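Local coordinates for protein taurocyamine kinase (Schistosoma mansoni, PDB 4WOD) that reversibly transfers the phosphoryl group of ATP to the guanidino group of taurocyamine, yielding N-phosphotaurocyamine and ADP, with magnesium as cofactor, at residues T120-G125 with K241-A246; H154-E159 with Q248-S253; V227-K232 with T237-R242; L321-R326 with L332-E337. The protein carries 4 engineered substitutions. All coordinates share one frame; numbering follows the deposited sequence.

Contact 1: residues T120-G125 with K241-A246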
loop_
_atom_site.group_PDB
_atom_site.type_symbol
_atom_site.label_atom_id
_atom_site.label_comp_id
_atom_site.label_asym_id
_atom_site.label_seq_id
_atom_site.Cartn_x
_atom_site.Cartn_y
_atom_site.Cartn_z
ATOM N N THR A 120 23.936 11.415 0.536
ATOM C CA THR A 120 24.026 10.069 0.019
ATOM C C THR A 120 24.862 9.290 1.014
ATOM O O THR A 120 25.841 9.806 1.559
ATOM C CB THR A 120 24.679 10.036 -1.384
ATOM O OG1 THR A 120 23.900 10.804 -2.302
ATOM C CG2 THR A 120 24.827 8.601 -1.908
ATOM N N ARG A 121 24.474 8.050 1.257
ATOM C CA ARG A 121 25.116 7.262 2.291
ATOM C C ARG A 121 25.093 5.791 1.874
ATOM O O ARG A 121 24.114 5.339 1.298
ATOM C CB ARG A 121 24.388 7.513 3.627
ATOM C CG ARG A 121 24.507 6.436 4.689
ATOM C CD ARG A 121 23.763 6.865 5.973
ATOM N NE ARG A 121 23.774 5.849 7.031
ATOM C CZ ARG A 121 23.135 4.677 6.980
ATOM N NH1 ARG A 121 22.398 4.356 5.922
ATOM N NH2 ARG A 121 23.212 3.829 8.003
ATOM N N VAL A 122 26.184 5.062 2.099
ATOM C CA VAL A 122 26.160 3.605 1.932
ATOM C C VAL A 122 26.703 2.920 3.204
ATOM O O VAL A 122 27.735 3.308 3.769
ATOM C CB VAL A 122 26.961 3.130 0.688
ATOM C CG1 VAL A 122 26.731 1.646 0.443
ATOM C CG2 VAL A 122 26.538 3.911 -0.550
ATOM N N ARG A 123 25.966 1.916 3.655
ATOM C CA ARG A 123 26.248 1.230 4.904
ATOM C C ARG A 123 26.406 -0.267 4.676
ATOM O O ARG A 123 25.682 -0.851 3.868
ATOM C CB ARG A 123 25.115 1.488 5.909
ATOM C CG ARG A 123 25.220 0.696 7.215
ATOM C CD ARG A 123 23.850 0.193 7.672
ATOM N NE ARG A 123 23.523 -1.101 7.070
ATOM C CZ ARG A 123 22.290 -1.580 6.950
ATOM N NH1 ARG A 123 21.252 -0.873 7.381
ATOM N NH2 ARG A 123 22.093 -2.769 6.385
ATOM N N LEU A 124 27.363 -0.876 5.373
ATOM C CA LEU A 124 27.438 -2.324 5.494
ATOM C C LEU A 124 27.820 -2.728 6.921
ATOM O O LEU A 124 28.199 -1.886 7.747
ATOM C CB LEU A 124 28.433 -2.927 4.495
ATOM C CG LEU A 124 29.878 -2.434 4.412
ATOM C CD1 LEU A 124 30.760 -2.909 5.574
ATOM C CD2 LEU A 124 30.464 -2.861 3.063
ATOM N N GLY A 125 27.738 -4.025 7.178
ATOM C CA GLY A 125 28.044 -4.587 8.484
ATOM C C GLY A 125 28.842 -5.871 8.316
ATOM O O GLY A 125 28.814 -6.485 7.241
ATOM N N LYS A 241 32.596 3.759 -3.620
ATOM C CA LYS A 241 34.000 3.396 -3.765
ATOM C C LYS A 241 34.739 3.514 -2.445
ATOM O O LYS A 241 35.537 2.642 -2.107
ATOM C CB LYS A 241 34.690 4.272 -4.813
ATOM C CG LYS A 241 34.500 3.789 -6.232
ATOM C CD LYS A 241 35.246 4.674 -7.236
ATOM C CE LYS A 241 34.732 4.406 -8.655
ATOM N NZ LYS A 241 35.595 4.977 -9.751
ATOM N N ARG A 242 34.487 4.596 -1.713
ATOM C CA ARG A 242 35.153 4.826 -0.431
ATOM C C ARG A 242 34.824 3.695 0.539
ATOM O O ARG A 242 35.701 3.175 1.225
ATOM C CB ARG A 242 34.743 6.169 0.175
ATOM C CG ARG A 242 35.436 6.519 1.473
ATOM C CD ARG A 242 34.848 7.806 2.028
ATOM N NE ARG A 242 34.647 8.710 0.915
ATOM C CZ ARG A 242 33.556 9.431 0.698
ATOM N NH1 ARG A 242 32.547 9.411 1.545
ATOM N NH2 ARG A 242 33.499 10.195 -0.379
ATOM N N LEU A 243 33.551 3.312 0.569
ATOM C CA LEU A 243 33.120 2.191 1.392
ATOM C C LEU A 243 33.765 0.881 0.970
ATOM O O LEU A 243 34.266 0.140 1.813
ATOM C CB LEU A 243 31.611 2.027 1.347
ATOM C CG LEU A 243 31.101 0.877 2.223
ATOM C CD1 LEU A 243 31.358 1.154 3.694
ATOM C CD2 LEU A 243 29.606 0.655 1.984
ATOM N N ALA A 244 33.732 0.591 -0.333
ATOM C CA ALA A 244 34.220 -0.682 -0.850
ATOM C C ALA A 244 35.707 -0.840 -0.554
ATOM O O ALA A 244 36.151 -1.906 -0.119
ATOM C CB ALA A 244 33.971 -0.789 -2.338
ATOM N N ASP A 245 36.477 0.217 -0.800
ATOM C CA ASP A 245 37.930 0.167 -0.566
ATOM C C ASP A 245 38.259 -0.207 0.876
ATOM O O ASP A 245 39.108 -1.065 1.115
ATOM C CB ASP A 245 38.603 1.499 -0.896
ATOM C CG ASP A 245 38.810 1.705 -2.384
ATOM O OD1 ASP A 245 38.690 0.721 -3.147
ATOM O OD2 ASP A 245 39.118 2.852 -2.786
ATOM N N ALA A 246 37.564 0.418 1.823
ATOM C CA ALA A 246 37.841 0.224 3.242
ATOM C C ALA A 246 37.567 -1.201 3.700
ATOM O O ALA A 246 38.378 -1.788 4.432
ATOM C CB ALA A 246 37.030 1.200 4.084
#
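V122 and L124, on the same face of the strand, both meet L243 of the helix. V122 is the first residue of the segment to touch the helix. Its CG1 is set anti to the backbone N (chi1 -171°), and this branch carries the contact. CG1 meets L243 CD2 at 3.4 Å, tighter than usual for two methyl groups. The side chains pass at a slant. V122 also touches V239 and L236, one and two turns before L243 in helix 236-251, and A278 of strand 277-283. At R123 the CA-CB bond points away from the helix. Its NH2 is hydrogen-bonded to N271 OD1 and T275 O; N271 lines the bound arginine's pocket. The backbone N of R123 is 4.2 Å from L243 CD2, so this methyl sits over the strand backbone between its two apolar neighbours. L124 follows on the helix side. Its CD2 meets L243 CD2 at 3.8 Å, and its CG lies 3.9 Å from L243 CD1. These two leucines run past each other in opposite directions, and CG and a methyl of each take part. V227 of the adjacent strand adds to the packing on L243. The two short segments run nearly parallel, with axes 8.9 Å apart at an angle of 22°. The touching residues are all buried. T120 to R123 belong to a predicted ATP site. R123 points away toward N271, whereas V122 and L124 point to L243. The contact with the helix is purely apolar, and it depends on shape and burial rather than on directed bonds.

Contact 2: residues H154-E159 with Q248-S253; sequences HNLSGE and QELSKS
L156 and L250 have the same first torsion. In each, CG is anti to the carbonyl carbon (chi1 -65° and -74°), and the ends of the two side chains come closer to the opposite segment than their CA-CB bonds suggest. There they cross at about a right angle. L156 CD2 and L250 CD2 are 3.9 Å apart, and L156 CG also lies 4.0 Å from L250 CD2. E249 brings the second part of the contact. Its CA-CB bond points to the loop, and its chain is extended beyond CG. The near carboxylate oxygen therefore reaches L156. OE1 is 3.5 Å from L156 CD2, while E249 CB packs on the same methyl at 3.8 Å. L156 CD2 thus touches both the aliphatic base and the acid end of one residue, with the leucine beside them. The backbone N of S157 is 4.0 Å from E249 OE1, too long for a bond. The two leucines are buried; S157 is exposed and E249 partly so, which places the polar end at the edge of the contact. L250 also touches A152 and L153 of helix 139-154, and S253 also touches A152. On the helix side, K252 N and S253 N bond back to the carbonyls of E249 and L250. The contact is ordinary loop-to-helix packing in the phosphagen kinase catalytic domain. It packs the connection from helix 139-154 to strand 162-166 against the C-terminal part of helix 236-251.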
loop_
_atom_site.group_PDB
_atom_site.type_symbol
_atom_site.label_atom_id
_atom_site.label_comp_id
_atom_site.label_asym_id
_atom_site.label_seq_id
_atom_site.Cartn_x
_atom_site.Cartn_y
_atom_site.Cartn_z
ATOM N N HIS A 154 43.159 1.031 12.857
ATOM C CA HIS A 154 44.341 1.874 13.000
ATOM C C HIS A 154 45.296 1.665 11.838
ATOM O O HIS A 154 46.180 2.486 11.596
ATOM C CB HIS A 154 45.054 1.592 14.324
ATOM C CG HIS A 154 45.941 2.709 14.779
ATOM N ND1 HIS A 154 46.632 3.516 13.901
ATOM C CD2 HIS A 154 46.232 3.168 16.020
ATOM C CE1 HIS A 154 47.320 4.417 14.581
ATOM N NE2 HIS A 154 47.094 4.228 15.870
ATOM N N ASN A 155 45.106 0.567 11.111
ATOM C CA ASN A 155 46.002 0.205 10.026
ATOM C C ASN A 155 45.478 0.574 8.634
ATOM O O ASN A 155 46.093 0.235 7.626
ATOM C CB ASN A 155 46.319 -1.292 10.102
ATOM C CG ASN A 155 47.188 -1.643 11.311
ATOM O OD1 ASN A 155 47.980 -0.819 11.779
ATOM N ND2 ASN A 155 47.039 -2.863 11.825
ATOM N N LEU A 156 44.352 1.277 8.570
ATOM C CA LEU A 156 43.876 1.808 7.289
ATOM C C LEU A 156 44.739 3.006 6.903
ATOM O O LEU A 156 45.087 3.826 7.760
ATOM C CB LEU A 156 42.404 2.230 7.366
ATOM C CG LEU A 156 41.322 1.181 7.597
ATOM C CD1 LEU A 156 40.055 1.887 8.027
ATOM C CD2 LEU A 156 41.060 0.351 6.355
ATOM N N SER A 157 45.064 3.126 5.620
ATOM C CA SER A 157 45.968 4.192 5.179
ATOM C C SER A 157 45.249 5.477 4.792
ATOM O O SER A 157 44.051 5.622 5.011
ATOM C CB SER A 157 46.833 3.725 3.994
ATOM O OG SER A 157 47.826 2.792 4.398
ATOM N N GLY A 158 46.027 6.391 4.213
ATOM C CA GLY A 158 45.612 7.710 3.763
ATOM C C GLY A 158 44.226 8.238 4.061
ATOM O O GLY A 158 43.984 8.785 5.129
ATOM N N GLU A 159 43.321 8.078 3.100
ATOM C CA GLU A 159 41.957 8.617 3.178
ATOM C C GLU A 159 41.241 8.278 4.481
ATOM O O GLU A 159 40.464 9.075 5.011
ATOM C CB GLU A 159 41.123 8.099 2.003
ATOM C CG GLU A 159 39.700 8.634 1.972
ATOM C CD GLU A 159 38.942 8.166 0.756
ATOM O OE1 GLU A 159 39.339 7.133 0.178
ATOM O OE2 GLU A 159 37.957 8.836 0.373
ATOM N N GLN A 248 37.403 -3.938 1.943
ATOM C CA GLN A 248 38.377 -4.818 1.328
ATOM C C GLN A 248 39.699 -4.763 2.096
ATOM O O GLN A 248 40.298 -5.803 2.390
ATOM C CB GLN A 248 38.545 -4.446 -0.157
ATOM C CG GLN A 248 37.250 -4.678 -0.955
ATOM C CD GLN A 248 37.376 -4.358 -2.442
ATOM O OE1 GLN A 248 38.298 -3.661 -2.872
ATOM N NE2 GLN A 248 36.462 -4.898 -3.236
ATOM N N GLU A 249 40.131 -3.564 2.469
ATOM C CA GLU A 249 41.345 -3.425 3.274
ATOM C C GLU A 249 41.178 -4.114 4.643
ATOM O O GLU A 249 42.044 -4.876 5.065
ATOM C CB GLU A 249 41.720 -1.948 3.445
ATOM C CG GLU A 249 42.098 -1.261 2.118
ATOM C CD GLU A 249 42.883 0.046 2.287
ATOM O OE1 GLU A 249 42.845 0.655 3.380
ATOM O OE2 GLU A 249 43.549 0.469 1.313
ATOM N N LEU A 250 40.052 -3.871 5.309
ATOM C CA LEU A 250 39.810 -4.447 6.634
ATOM C C LEU A 250 39.804 -5.977 6.586
ATOM O O LEU A 250 40.285 -6.631 7.513
ATOM C CB LEU A 250 38.492 -3.919 7.216
ATOM C CG LEU A 250 38.540 -2.467 7.716
ATOM C CD1 LEU A 250 37.174 -1.962 8.219
ATOM C CD2 LEU A 250 39.606 -2.274 8.783
ATOM N N SER A 251 39.270 -6.532 5.496
ATOM C CA SER A 251 39.242 -7.977 5.255
ATOM C C SER A 251 40.610 -8.637 5.346
ATOM O O SER A 251 40.713 -9.819 5.627
ATOM C CB SER A 251 38.647 -8.281 3.874
ATOM O OG SER A 251 37.254 -8.060 3.899
ATOM N N LYS A 252 41.663 -7.882 5.075
ATOM C CA LYS A 252 42.998 -8.458 5.157
ATOM C C LYS A 252 43.373 -8.741 6.609
ATOM O O LYS A 252 44.236 -9.582 6.870
ATOM C CB LYS A 252 44.025 -7.532 4.512
ATOM C CG LYS A 252 43.759 -7.257 3.051
ATOM C CD LYS A 252 44.796 -6.307 2.487
ATOM C CE LYS A 252 44.384 -5.801 1.116
ATOM N NZ LYS A 252 45.285 -4.728 0.633
ATOM N N SER A 253 42.717 -8.046 7.541
ATOM C CA SER A 253 43.043 -8.144 8.962
ATOM C C SER A 253 42.029 -8.959 9.742
ATOM O O SER A 253 42.361 -9.582 10.742
ATOM C CB SER A 253 43.130 -6.753 9.599
ATOM O OG SER A 253 44.106 -5.967 8.957
#

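Contact 3: residues V227-K232 with T237-R242; sequences VISMQK and TAVYKR. Engineered in segment 237-242: T237 (natural residue Ile).
Q231 reaches from the strand to V239 and R242 of the helix. CG lies between the backbone N and carbonyl carbon (chi1 65°), and from there the chain runs out extended. CG packs on V239 CG2 at 3.6 Å. CD comes to the same methyl from alongside, the two side chains running in opposite directions. At the tip, NE2 approaches A238 CB, and OE1 receives R242 NH2 at 2.6 Å. This bond is short and nearly straight, with an angle of 173° at the hydrogen. The oxygen lies in the guanidinium plane, and the amide and guanidinium planes are only 21° apart. R242 NH1 adds a weak bond to the same OE1. Two residues back in the strand, S229 donates from OG to V239 O at 2.9 Å, meeting a lone pair in the carbonyl plane. S229 OG is also 3.0 Å from R242 NH1. V239 CG1 meets S229, 3.3 Å from its backbone O and 3.4 Å from OG, while V239 CG2 meets the Q231 side chain. A bend at chi3 turns the end of R242 back over the backbone of A238 and V239, and A238 O lies on one guanidinium face, toward its rim. R242 NH1 is also bonded to N214 O, and NE has a long, weak ion pair with E159. Strand and helix are linked by a short turn and run roughly antiparallel. Polar bonds of S229, Q231 and R242 stand beside the apolar contacts of V239: a neutral amide takes up one edge of the buried arginine, while a serine fastens the strand to the helix backbone.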
loop_
_atom_site.group_PDB
_atom_site.type_symbol
_atom_site.label_atom_id
_atom_site.label_comp_id
_atom_site.label_asym_id
_atom_site.label_seq_id
_atom_site.Cartn_x
_atom_site.Cartn_y
_atom_site.Cartn_z
ATOM N N VAL A 227 29.965 -0.242 9.038
ATOM C CA VAL A 227 30.748 0.731 8.283
ATOM C C VAL A 227 29.835 1.582 7.404
ATOM O O VAL A 227 28.969 1.065 6.666
ATOM C CB VAL A 227 31.815 0.037 7.426
ATOM C CG1 VAL A 227 32.828 1.056 6.914
ATOM C CG2 VAL A 227 32.516 -1.050 8.239
ATOM N N ILE A 228 30.033 2.891 7.493
ATOM C CA ILE A 228 29.185 3.885 6.848
ATOM C C ILE A 228 30.033 4.938 6.137
ATOM O O ILE A 228 30.901 5.559 6.760
ATOM C CB ILE A 228 28.288 4.577 7.881
ATOM C CG1 ILE A 228 27.528 3.520 8.700
ATOM C CG2 ILE A 228 27.359 5.593 7.213
ATOM C CD1 ILE A 228 26.999 4.016 10.006
ATOM N N SER A 229 29.810 5.081 4.829
ATOM C CA SER A 229 30.364 6.176 4.025
ATOM C C SER A 229 29.241 7.182 3.730
ATOM O O SER A 229 28.127 6.781 3.440
ATOM C CB SER A 229 30.980 5.625 2.736
ATOM O OG SER A 229 31.535 6.659 1.937
ATOM N N MET A 230 29.521 8.471 3.777
ATOM C CA MET A 230 28.500 9.457 3.605
ATOM C C MET A 230 29.030 10.831 3.211
ATOM O O MET A 230 30.117 11.144 3.484
ATOM C CB MET A 230 27.701 9.587 4.863
ATOM C CG MET A 230 28.425 10.224 6.004
ATOM S SD MET A 230 29.591 9.169 6.813
ATOM C CE MET A 230 29.777 9.922 8.412
ATOM N N GLN A 231 28.209 11.601 2.554
ATOM C CA GLN A 231 28.543 12.992 2.213
ATOM C C GLN A 231 27.309 13.744 1.738
ATOM O O GLN A 231 26.312 13.152 1.311
ATOM C CB GLN A 231 29.639 13.058 1.139
ATOM C CG GLN A 231 29.217 12.480 -0.193
ATOM C CD GLN A 231 30.397 12.189 -1.109
ATOM O OE1 GLN A 231 31.434 11.694 -0.667
ATOM N NE2 GLN A 231 30.241 12.505 -2.394
ATOM N N LYS A 232 27.384 15.066 1.814
ATOM C CA LYS A 232 26.327 15.899 1.270
ATOM C C LYS A 232 26.303 15.716 -0.241
ATOM O O LYS A 232 27.333 15.403 -0.847
ATOM C CB LYS A 232 26.551 17.360 1.658
ATOM C CG LYS A 232 25.984 17.709 3.032
ATOM C CD LYS A 232 26.520 19.048 3.532
ATOM C CE LYS A 232 26.366 19.193 5.043
ATOM N NZ LYS A 232 24.938 19.288 5.454
ATOM N N THR A 237 28.878 7.470 -6.514
ATOM C CA THR A 237 30.103 6.813 -6.969
ATOM C C THR A 237 31.249 6.859 -5.948
ATOM O O THR A 237 31.825 5.819 -5.608
ATOM C CB THR A 237 30.591 7.444 -8.292
ATOM O OG1 THR A 237 29.642 7.146 -9.327
ATOM C CG2 THR A 237 31.963 6.884 -8.661
ATOM N N ALA A 238 31.563 8.060 -5.467
ATOM C CA ALA A 238 32.622 8.275 -4.474
ATOM C C ALA A 238 32.280 7.611 -3.128
ATOM O O ALA A 238 33.115 6.941 -2.527
ATOM C CB ALA A 238 32.858 9.767 -4.282
ATOM N N VAL A 239 31.043 7.792 -2.673
ATOM C CA VAL A 239 30.598 7.215 -1.398
ATOM C C VAL A 239 30.788 5.700 -1.410
ATOM O O VAL A 239 31.325 5.115 -0.462
ATOM C CB VAL A 239 29.115 7.542 -1.112
ATOM C CG1 VAL A 239 28.625 6.839 0.161
ATOM C CG2 VAL A 239 28.924 9.031 -1.007
ATOM N N TYR A 240 30.354 5.082 -2.502
ATOM C CA TYR A 240 30.380 3.626 -2.640
ATOM C C TYR A 240 31.797 3.101 -2.784
ATOM O O TYR A 240 32.151 2.115 -2.153
ATOM C CB TYR A 240 29.538 3.196 -3.834
ATOM C CG TYR A 240 29.568 1.717 -4.170
ATOM C CD1 TYR A 240 28.805 0.801 -3.459
ATOM C CD2 TYR A 240 30.329 1.249 -5.230
ATOM C CE1 TYR A 240 28.804 -0.546 -3.784
ATOM C CE2 TYR A 240 30.355 -0.093 -5.560
ATOM C CZ TYR A 240 29.593 -0.992 -4.833
ATOM O OH TYR A 240 29.613 -2.324 -5.175
ATOM N N LYS A 241 32.596 3.759 -3.620
ATOM C CA LYS A 241 34.000 3.396 -3.765
ATOM C C LYS A 241 34.739 3.514 -2.445
ATOM O O LYS A 241 35.537 2.642 -2.107
ATOM C CB LYS A 241 34.690 4.272 -4.813
ATOM C CG LYS A 241 34.500 3.789 -6.232
ATOM C CD LYS A 241 35.246 4.674 -7.236
ATOM C CE LYS A 241 34.732 4.406 -8.655
ATOM N NZ LYS A 241 35.595 4.977 -9.751
ATOM N N ARG A 242 34.487 4.596 -1.713
ATOM C CA ARG A 242 35.153 4.826 -0.431
ATOM C C ARG A 242 34.824 3.695 0.539
ATOM O O ARG A 242 35.701 3.175 1.225
ATOM C CB ARG A 242 34.743 6.169 0.175
ATOM C CG ARG A 242 35.436 6.519 1.473
ATOM C CD ARG A 242 34.848 7.806 2.028
ATOM N NE ARG A 242 34.647 8.710 0.915
ATOM C CZ ARG A 242 33.556 9.431 0.698
ATOM N NH1 ARG A 242 32.547 9.411 1.545
ATOM N NH2 ARG A 242 33.499 10.195 -0.379
#

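Contact 4: residues L321-R326 with L332-E337; sequences LSNKRR and LDAVTE
This contact lies at the junction of strand 318-323, the loop that follows it and helix 331-355 in the phosphagen kinase catalytic domain. E337 of the helix reaches back to the loop. Its CG is anti to the backbone N (chi1 180°) and the chain beyond is extended, so the carboxylate meets the residues just after the strand. OE1 accepts the backbone N-H of R325 at 3.2 Å, using its syn lone pair. K324 N is also 3.3 Å from OE1. The other oxygen, OE2, forms a salt bridge with R325 NE at 3.3 Å. Here the arginine chain crosses the glutamate at about a right angle, its CD also touching OE2. The carboxylate is thus shared between a main-chain N-H and a side-chain charge of one residue, which fixes its rotation and probably favours its charged form. N323 packs on the helix from the strand end, with CB 3.3 Å from E337 OE1 and 3.5 Å from A334 O. Its OD1 takes the N-H of A278, in a predicted ATP site, while ND2 serves both L276 O and R325 O. K324 NZ is hydrogen-bonded to E298 O. Two bonds hold the loop's own shape. R326 NH1 gives a hydrogen bond to N323 O at 2.8 Å, and N323 ND2 donates to R325 O at 2.8 Å, with that oxygen close to the plane of the amide.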
loop_
_atom_site.group_PDB
_atom_site.type_symbol
_atom_site.label_atom_id
_atom_site.label_comp_id
_atom_site.label_asym_id
_atom_site.label_seq_id
_atom_site.Cartn_x
_atom_site.Cartn_y
_atom_site.Cartn_z
ATOM N N LEU A 321 15.575 6.943 0.709
ATOM C CA LEU A 321 15.299 5.977 -0.347
ATOM C C LEU A 321 16.493 5.054 -0.471
ATOM O O LEU A 321 17.583 5.538 -0.731
ATOM C CB LEU A 321 15.057 6.675 -1.690
ATOM C CG LEU A 321 13.956 7.738 -1.712
ATOM C CD1 LEU A 321 13.940 8.419 -3.062
ATOM C CD2 LEU A 321 12.609 7.085 -1.419
ATOM N N SER A 322 16.294 3.752 -0.299
ATOM C CA SER A 322 17.403 2.782 -0.405
ATOM C C SER A 322 17.048 1.535 -1.239
ATOM O O SER A 322 15.881 1.266 -1.484
ATOM C CB SER A 322 17.856 2.349 0.995
ATOM O OG SER A 322 16.792 1.777 1.728
ATOM N N ASN A 323 18.063 0.785 -1.682
ATOM C CA ASN A 323 17.826 -0.522 -2.273
ATOM C C ASN A 323 16.973 -1.374 -1.344
ATOM O O ASN A 323 17.233 -1.434 -0.146
ATOM C CB ASN A 323 19.153 -1.249 -2.575
ATOM C CG ASN A 323 20.115 -1.275 -1.382
ATOM O OD1 ASN A 323 20.644 -0.238 -0.963
ATOM N ND2 ASN A 323 20.382 -2.483 -0.859
ATOM N N LYS A 324 15.944 -2.024 -1.882
ATOM C CA LYS A 324 15.119 -2.880 -1.028
ATOM C C LYS A 324 15.770 -4.244 -0.797
ATOM O O LYS A 324 15.408 -4.951 0.132
ATOM C CB LYS A 324 13.722 -3.066 -1.626
ATOM C CG LYS A 324 13.682 -3.939 -2.891
ATOM C CD LYS A 324 12.263 -4.068 -3.455
ATOM C CE LYS A 324 12.231 -5.004 -4.673
ATOM N NZ LYS A 324 10.887 -5.023 -5.335
ATOM N N ARG A 325 16.737 -4.616 -1.631
ATOM C CA ARG A 325 17.283 -5.967 -1.541
ATOM C C ARG A 325 18.593 -6.023 -0.784
ATOM O O ARG A 325 19.397 -5.105 -0.861
ATOM C CB ARG A 325 17.469 -6.573 -2.938
ATOM C CG ARG A 325 16.178 -6.965 -3.599
ATOM C CD ARG A 325 16.440 -7.671 -4.930
ATOM N NE ARG A 325 15.282 -7.658 -5.823
ATOM C CZ ARG A 325 14.195 -8.404 -5.642
ATOM N NH1 ARG A 325 14.110 -9.207 -4.580
ATOM N NH2 ARG A 325 13.190 -8.343 -6.512
ATOM N N ARG A 326 18.796 -7.110 -0.045
ATOM C CA ARG A 326 20.069 -7.355 0.642
ATOM C C ARG A 326 20.641 -8.726 0.289
ATOM O O ARG A 326 21.857 -8.909 0.196
ATOM C CB ARG A 326 19.898 -7.293 2.168
ATOM C CG ARG A 326 19.279 -6.029 2.721
ATOM C CD ARG A 326 20.301 -4.919 2.928
ATOM N NE ARG A 326 19.668 -3.767 3.562
ATOM C CZ ARG A 326 18.835 -2.932 2.948
ATOM N NH1 ARG A 326 18.530 -3.098 1.652
ATOM N NH2 ARG A 326 18.293 -1.933 3.635
ATOM N N LEU A 332 27.443 -4.965 -5.991
ATOM C CA LEU A 332 27.302 -4.214 -7.224
ATOM C C LEU A 332 25.846 -4.251 -7.697
ATOM O O LEU A 332 25.295 -3.209 -8.027
ATOM C CB LEU A 332 28.233 -4.765 -8.304
ATOM C CG LEU A 332 28.182 -3.997 -9.630
ATOM C CD1 LEU A 332 28.464 -2.505 -9.426
ATOM C CD2 LEU A 332 29.177 -4.598 -10.604
ATOM N N ASP A 333 25.221 -5.434 -7.698
ATOM C CA ASP A 333 23.798 -5.530 -8.027
ATOM C C ASP A 333 22.962 -4.615 -7.142
ATOM O O ASP A 333 22.057 -3.933 -7.641
ATOM C CB ASP A 333 23.257 -6.962 -7.883
ATOM C CG ASP A 333 23.909 -7.956 -8.823
ATOM O OD1 ASP A 333 24.425 -7.578 -9.895
ATOM O OD2 ASP A 333 23.899 -9.147 -8.475
ATOM N N ALA A 334 23.253 -4.606 -5.833
ATOM C CA ALA A 334 22.470 -3.826 -4.865
ATOM C C ALA A 334 22.620 -2.309 -5.047
ATOM O O ALA A 334 21.623 -1.584 -5.038
ATOM C CB ALA A 334 22.843 -4.204 -3.427
ATOM N N VAL A 335 23.846 -1.816 -5.205
ATOM C CA VAL A 335 24.003 -0.380 -5.379
ATOM C C VAL A 335 23.462 0.045 -6.763
ATOM O O VAL A 335 22.957 1.160 -6.923
ATOM C CB VAL A 335 25.489 0.067 -5.169
ATOM C CG1 VAL A 335 26.370 -0.385 -6.321
ATOM C CG2 VAL A 335 25.576 1.559 -5.008
ATOM N N THR A 336 23.530 -0.846 -7.750
ATOM C CA THR A 336 22.928 -0.571 -9.062
ATOM C C THR A 336 21.391 -0.496 -8.935
ATOM O O THR A 336 20.755 0.434 -9.435
ATOM C CB THR A 336 23.315 -1.631 -10.098
ATOM O OG1 THR A 336 24.740 -1.630 -10.275
ATOM C CG2 THR A 336 22.630 -1.355 -11.428
ATOM N N GLU A 337 20.801 -1.463 -8.248
ATOM C CA GLU A 337 19.367 -1.391 -7.957
ATOM C C GLU A 337 18.991 -0.052 -7.317
ATOM O O GLU A 337 18.032 0.612 -7.746
ATOM C CB GLU A 337 18.945 -2.543 -7.041
ATOM C CG GLU A 337 17.458 -2.514 -6.693
ATOM C CD GLU A 337 17.079 -3.521 -5.617
ATOM O OE1 GLU A 337 17.503 -3.347 -4.454
ATOM O OE2 GLU A 337 16.360 -4.492 -5.935
#

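Overall arrangement
Contacts 1, 2 and 3 all use helix 236-251. Contacts 1 and 3 lie against adjacent strands of the antiparallel sheet, their centres about 5 Å apart. Those strands pair through backbone bonds of V122 with S229 and L124 with V227, while L243 packs on V227 and V122 on V239. Contact 4 reaches the same sheet through strand 318-323, and its V335 packs on Y240 of contact 3. Contact 1 is wholly buried and apolar. The others are partly buried. Contact 3 mixes apolar packing with polar bonds. Contact 2, near the end of the helix, has buried leucines under a polar rim, and a long, weak ion pair joins its E159 to R242. Contact 4 is mostly ionic and polar.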